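Local structure of putative glucoamylase (Bacteroides uniformis, 4GL3) at residues A[99-104]-A[128-133]; A[157-162]-A[401-406]. The protein is a putative glucoamylase, probably hydrolysing glycosidic bonds in alpha-glucans to release glucose. All blocks are in the same frame, centred on the assembly; numbering follows the deposited sequence.

Interaction 1 (A[99-104]-A[128-133]); sequences GMWAHW and AFMFEG
M130 and F131, neighbours on helix 124-140, both press on the indole of W101, which reaches them from the loop ahead of strand 104-106. The helix-rich body around them is consistent with the alpha/alpha toroid of the six-hairpin glycosidase clan, and here a loop side chain is built into its interior. M130, a selenomethionine, comes first along the helix. Its CG stands anti to the backbone N (chi1 171°) and rests 3.7 Å from W101 CZ3, while CB lies 4.1 Å from the same carbon. The indole crosses the methionine chain at about a right angle and touches only this base of it; further out the chain bends twice and also packs on I54 and S57 of helix 54-69. F131 CG stands anti to the carbonyl carbon (chi1 -80°), which lets the ring reach the six-membered ring of W101 although its CB does not aim at the loop. The meeting is along two carbon pairs, F131 CE2 to W101 CZ3 at 3.6 Å and F131 CZ to W101 CH2 also at 3.6 Å. The ring planes differ by 29° and the centroids lie 5.2 Å apart, so the rings are slid past one another with little overlap. With an alanine here the ring is gone, and a gap is likely to open beside W101 CZ3 and CH2, leaving M130 as the main support of the indole on this helix. W101 has further ties: NE1 is hydrogen-bonded to L89 O of helix 75-90, which satisfies the polar atom of a buried ring, and the backbone N to S127 OG on helix 124-140, just before A128. One looser approach completes the contact, the carbonyl G99 O lying near the plane of the F131 ring at its edge, 4.4 Å from CE2.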
# COMPACT_ATOMS: atom_id res chain seq x y z
N GLY A 99 14.64 -13.25 -7.59
CA GLY A 99 14.57 -11.80 -7.61
C GLY A 99 13.62 -11.16 -6.61
O GLY A 99 13.53 -9.93 -6.54
N MSE A 100 12.89 -11.98 -5.84
CA MSE A 100 11.90 -11.46 -4.92
C MSE A 100 12.45 -11.55 -3.52
O MSE A 100 13.33 -12.39 -3.23
CB MSE A 100 10.60 -12.24 -5.01
CG MSE A 100 10.03 -12.42 -6.42
SE MSE A 100 9.50 -10.67 -7.14
CE MSE A 100 8.87 -11.32 -8.84
N TRP A 101 11.91 -10.72 -2.63
CA TRP A 101 12.21 -10.81 -1.20
C TRP A 101 11.07 -11.48 -0.43
O TRP A 101 9.94 -11.59 -0.93
CB TRP A 101 12.48 -9.40 -0.62
CG TRP A 101 13.54 -8.64 -1.40
CD1 TRP A 101 14.87 -8.75 -1.28
CD2 TRP A 101 13.31 -7.65 -2.44
NE1 TRP A 101 15.52 -7.86 -2.15
CE2 TRP A 101 14.56 -7.20 -2.87
CE3 TRP A 101 12.17 -7.10 -3.02
CZ2 TRP A 101 14.69 -6.27 -3.87
CZ3 TRP A 101 12.30 -6.17 -4.02
CH2 TRP A 101 13.55 -5.74 -4.41
N ALA A 102 11.41 -11.90 0.79
CA ALA A 102 10.47 -12.33 1.81
C ALA A 102 9.58 -11.15 2.33
O ALA A 102 9.86 -9.97 2.05
CB ALA A 102 11.18 -13.06 2.96
N HIS A 103 8.47 -11.50 2.98
CA HIS A 103 7.58 -10.52 3.62
C HIS A 103 8.41 -9.78 4.70
O HIS A 103 8.41 -8.56 4.74
CB HIS A 103 6.38 -11.27 4.17
CG HIS A 103 5.30 -10.42 4.79
ND1 HIS A 103 4.03 -10.92 5.01
CD2 HIS A 103 5.31 -9.15 5.28
CE1 HIS A 103 3.29 -9.97 5.59
NE2 HIS A 103 4.05 -8.90 5.77
N TRP A 104 9.07 -10.53 5.57
CA TRP A 104 9.89 -9.97 6.64
C TRP A 104 11.35 -10.36 6.47
O TRP A 104 11.64 -11.48 6.07
CB TRP A 104 9.42 -10.51 7.99
CG TRP A 104 8.14 -9.92 8.53
CD1 TRP A 104 7.46 -8.88 8.04
CD2 TRP A 104 7.44 -10.36 9.69
NE1 TRP A 104 6.36 -8.62 8.82
CE2 TRP A 104 6.32 -9.52 9.84
CE3 TRP A 104 7.66 -11.38 10.62
CZ2 TRP A 104 5.40 -9.66 10.88
CZ3 TRP A 104 6.75 -11.51 11.69
CH2 TRP A 104 5.63 -10.65 11.80
N ALA A 128 6.08 -6.76 -4.85
CA ALA A 128 5.42 -5.88 -5.83
C ALA A 128 5.21 -4.47 -5.23
O ALA A 128 5.39 -3.48 -5.93
CB ALA A 128 4.08 -6.48 -6.30
N PHE A 129 4.85 -4.39 -3.96
CA PHE A 129 4.69 -3.10 -3.31
C PHE A 129 6.04 -2.39 -3.19
O PHE A 129 6.15 -1.14 -3.39
CB PHE A 129 4.00 -3.24 -1.96
CG PHE A 129 2.61 -3.81 -2.03
CD1 PHE A 129 1.75 -3.54 -3.12
CD2 PHE A 129 2.14 -4.57 -0.99
CE1 PHE A 129 0.43 -4.05 -3.14
CE2 PHE A 129 0.84 -5.11 -1.01
CZ PHE A 129 0.02 -4.87 -2.10
N MSE A 130 7.10 -3.17 -2.96
CA MSE A 130 8.46 -2.58 -2.98
C MSE A 130 8.77 -2.04 -4.39
O MSE A 130 9.27 -0.92 -4.51
CB MSE A 130 9.54 -3.56 -2.47
CG MSE A 130 10.97 -3.03 -2.71
SE MSE A 130 11.34 -1.44 -1.67
CE MSE A 130 11.41 -2.27 0.03
N PHE A 131 8.50 -2.82 -5.45
CA PHE A 131 8.78 -2.35 -6.82
C PHE A 131 7.90 -1.17 -7.21
O PHE A 131 8.30 -0.31 -7.96
CB PHE A 131 8.68 -3.51 -7.84
CG PHE A 131 9.94 -4.37 -7.87
CD1 PHE A 131 11.12 -3.84 -8.28
CD2 PHE A 131 9.93 -5.66 -7.39
CE1 PHE A 131 12.31 -4.56 -8.25
CE2 PHE A 131 11.09 -6.42 -7.39
CZ PHE A 131 12.29 -5.86 -7.81
N GLU A 132 6.68 -1.12 -6.69
CA GLU A 132 5.81 0.06 -6.91
C GLU A 132 6.55 1.34 -6.46
O GLU A 132 6.75 2.29 -7.22
CB GLU A 132 4.45 -0.15 -6.21
CG GLU A 132 3.42 0.95 -6.44
CD GLU A 132 2.12 0.68 -5.68
OE1 GLU A 132 2.02 -0.30 -4.90
OE2 GLU A 132 1.17 1.45 -5.87
N GLY A 133 7.07 1.32 -5.25
CA GLY A 133 7.93 2.38 -4.80
C GLY A 133 9.24 2.58 -5.54
O GLY A 133 9.60 3.71 -5.85

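Interaction 2 (A[157-162]-A[401-406]); sequences NLWRQA and MSHPDV
W159 leans from helix 146-161 across to H403 and D405, where helix 404-412 begins. Its CB points toward the other segment, and CG, anti to the backbone N (chi1 168°), continues that way and brings the indole to D405. W159 CD1 lies 3.7 Å from D405 OD2, but the real grip is at W159 NE1, whose hydrogen bond to D405 OD2 is 2.8 Å long and nearly straight at 168°. The oxygen lies in the indole plane, but the N-H meets it on the anti side, tilted out of the carboxylate plane, which is turned by 35° from that of the ring. Beyond the nitrogen, W159 CZ2 comes to 4.1 Å from D405 CB. The imidazole of H403 meets the pyrrole part of the indole as an offset T-shaped pair, its edge toward the W159 face, with H403 CE1 4.0 Å from W159 NE1. Elsewhere the indole packs on L135 and L202, from helices 124-140 and 197-205. H403 is also the N-cap of helix 404-412: its ND1 accepts from D405 N at 3.1 Å. The acid thus has its backbone N held by H403 and its OD2 by W159. Since ND1 is an acceptor here, a neutral H403 would probably carry its proton on NE2, while the indole N-H, a neutral donor, satisfies one carboxylate oxygen without forming a salt bridge.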
# COMPACT_ATOMS: atom_id res chain seq x y z
N ASN A 157 18.46 -2.74 -12.38
CA ASN A 157 18.93 -4.12 -12.27
C ASN A 157 18.03 -5.00 -11.40
O ASN A 157 17.68 -6.13 -11.77
CB ASN A 157 20.38 -4.12 -11.77
CG ASN A 157 20.94 -5.50 -11.66
OD1 ASN A 157 21.07 -6.03 -10.56
ND2 ASN A 157 21.24 -6.12 -12.80
N LEU A 158 17.61 -4.49 -10.24
CA LEU A 158 16.60 -5.18 -9.41
C LEU A 158 15.33 -5.44 -10.18
O LEU A 158 14.76 -6.56 -10.17
CB LEU A 158 16.28 -4.38 -8.13
CG LEU A 158 17.35 -4.35 -7.06
CD1 LEU A 158 16.88 -3.45 -5.92
CD2 LEU A 158 17.63 -5.76 -6.56
N TRP A 159 14.85 -4.41 -10.87
CA TRP A 159 13.63 -4.56 -11.66
C TRP A 159 13.80 -5.64 -12.75
O TRP A 159 12.93 -6.48 -12.91
CB TRP A 159 13.24 -3.21 -12.26
CG TRP A 159 12.18 -3.21 -13.32
CD1 TRP A 159 12.29 -2.66 -14.57
CD2 TRP A 159 10.83 -3.67 -13.21
NE1 TRP A 159 11.10 -2.78 -15.26
CE2 TRP A 159 10.19 -3.40 -14.44
CE3 TRP A 159 10.10 -4.32 -12.22
CZ2 TRP A 159 8.89 -3.78 -14.70
CZ3 TRP A 159 8.79 -4.68 -12.47
CH2 TRP A 159 8.19 -4.41 -13.71
N ARG A 160 14.93 -5.61 -13.49
CA ARG A 160 15.16 -6.62 -14.52
C ARG A 160 15.34 -8.06 -13.95
O ARG A 160 15.02 -9.02 -14.62
CB ARG A 160 16.32 -6.25 -15.43
CG ARG A 160 16.06 -5.00 -16.29
CD ARG A 160 17.32 -4.58 -17.02
NE ARG A 160 17.64 -5.61 -18.00
CZ ARG A 160 17.03 -5.74 -19.18
NH1 ARG A 160 16.07 -4.89 -19.56
NH2 ARG A 160 17.38 -6.73 -19.96
N GLN A 161 15.74 -8.17 -12.69
CA GLN A 161 15.98 -9.48 -12.06
C GLN A 161 14.72 -10.10 -11.41
O GLN A 161 14.77 -11.27 -10.98
CB GLN A 161 17.13 -9.40 -11.06
CG GLN A 161 18.50 -9.19 -11.65
CD GLN A 161 19.64 -9.29 -10.59
OE1 GLN A 161 19.44 -9.03 -9.39
NE2 GLN A 161 20.81 -9.71 -11.01
N ALA A 162 13.60 -9.36 -11.37
CA ALA A 162 12.39 -9.83 -10.69
C ALA A 162 11.66 -10.79 -11.63
O ALA A 162 11.13 -10.35 -12.65
CB ALA A 162 11.47 -8.69 -10.28
N MSE A 401 3.44 6.33 -13.15
CA MSE A 401 2.76 6.18 -14.43
C MSE A 401 3.67 6.64 -15.59
O MSE A 401 3.40 6.29 -16.76
CB MSE A 401 1.45 6.97 -14.46
CG MSE A 401 0.41 6.49 -13.47
SE MSE A 401 -0.19 4.68 -13.81
CE MSE A 401 -1.53 5.00 -15.15
N SER A 402 4.73 7.40 -15.29
CA SER A 402 5.69 7.79 -16.30
C SER A 402 6.66 6.68 -16.69
O SER A 402 7.39 6.85 -17.64
CB SER A 402 6.53 9.03 -15.87
OG SER A 402 7.57 8.62 -14.96
N HIS A 403 6.74 5.59 -15.94
CA HIS A 403 7.73 4.57 -16.25
C HIS A 403 7.37 3.81 -17.55
O HIS A 403 6.29 3.28 -17.67
CB HIS A 403 7.86 3.58 -15.10
CG HIS A 403 9.10 2.74 -15.18
ND1 HIS A 403 9.24 1.70 -16.08
CD2 HIS A 403 10.25 2.79 -14.48
CE1 HIS A 403 10.43 1.15 -15.92
NE2 HIS A 403 11.07 1.79 -14.96
N PRO A 404 8.28 3.78 -18.53
CA PRO A 404 7.91 3.19 -19.81
C PRO A 404 7.54 1.70 -19.78
O PRO A 404 6.80 1.26 -20.66
CB PRO A 404 9.16 3.41 -20.67
CG PRO A 404 10.28 3.52 -19.70
CD PRO A 404 9.66 4.29 -18.55
N ASP A 405 8.06 0.93 -18.85
CA ASP A 405 7.66 -0.48 -18.75
C ASP A 405 6.21 -0.58 -18.18
O ASP A 405 5.42 -1.43 -18.63
CB ASP A 405 8.63 -1.30 -17.91
CG ASP A 405 9.97 -1.54 -18.59
OD1 ASP A 405 10.05 -1.58 -19.82
OD2 ASP A 405 10.95 -1.72 -17.85
N VAL A 406 5.86 0.29 -17.23
CA VAL A 406 4.51 0.32 -16.63
C VAL A 406 3.51 0.66 -17.77
O VAL A 406 2.51 -0.03 -17.96
CB VAL A 406 4.39 1.31 -15.46
CG1 VAL A 406 2.94 1.52 -15.04
CG2 VAL A 406 5.23 0.86 -14.26

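Overall arrangement
Both contacts are buried and rest on tryptophans, yet interaction 1 lies deeper, its centre about 11 Å from the centre of the chain, against about 18 Å for that of interaction 2. The deeper one is made of apolar side chains, without a polar bond between its segments; the outer one adds a directional bond to a partly exposed acid and joins parts 239 residues apart. F131 also packs on the end of helix 146-161, its CZ 3.5 Å from L158 O, and on the loop just after it, its CE2 3.7 Å from A162 CB. One turn further along helix 124-140, L135 touches both W159 and H403, so the helix carrying half of interaction 1 also lines interaction 2.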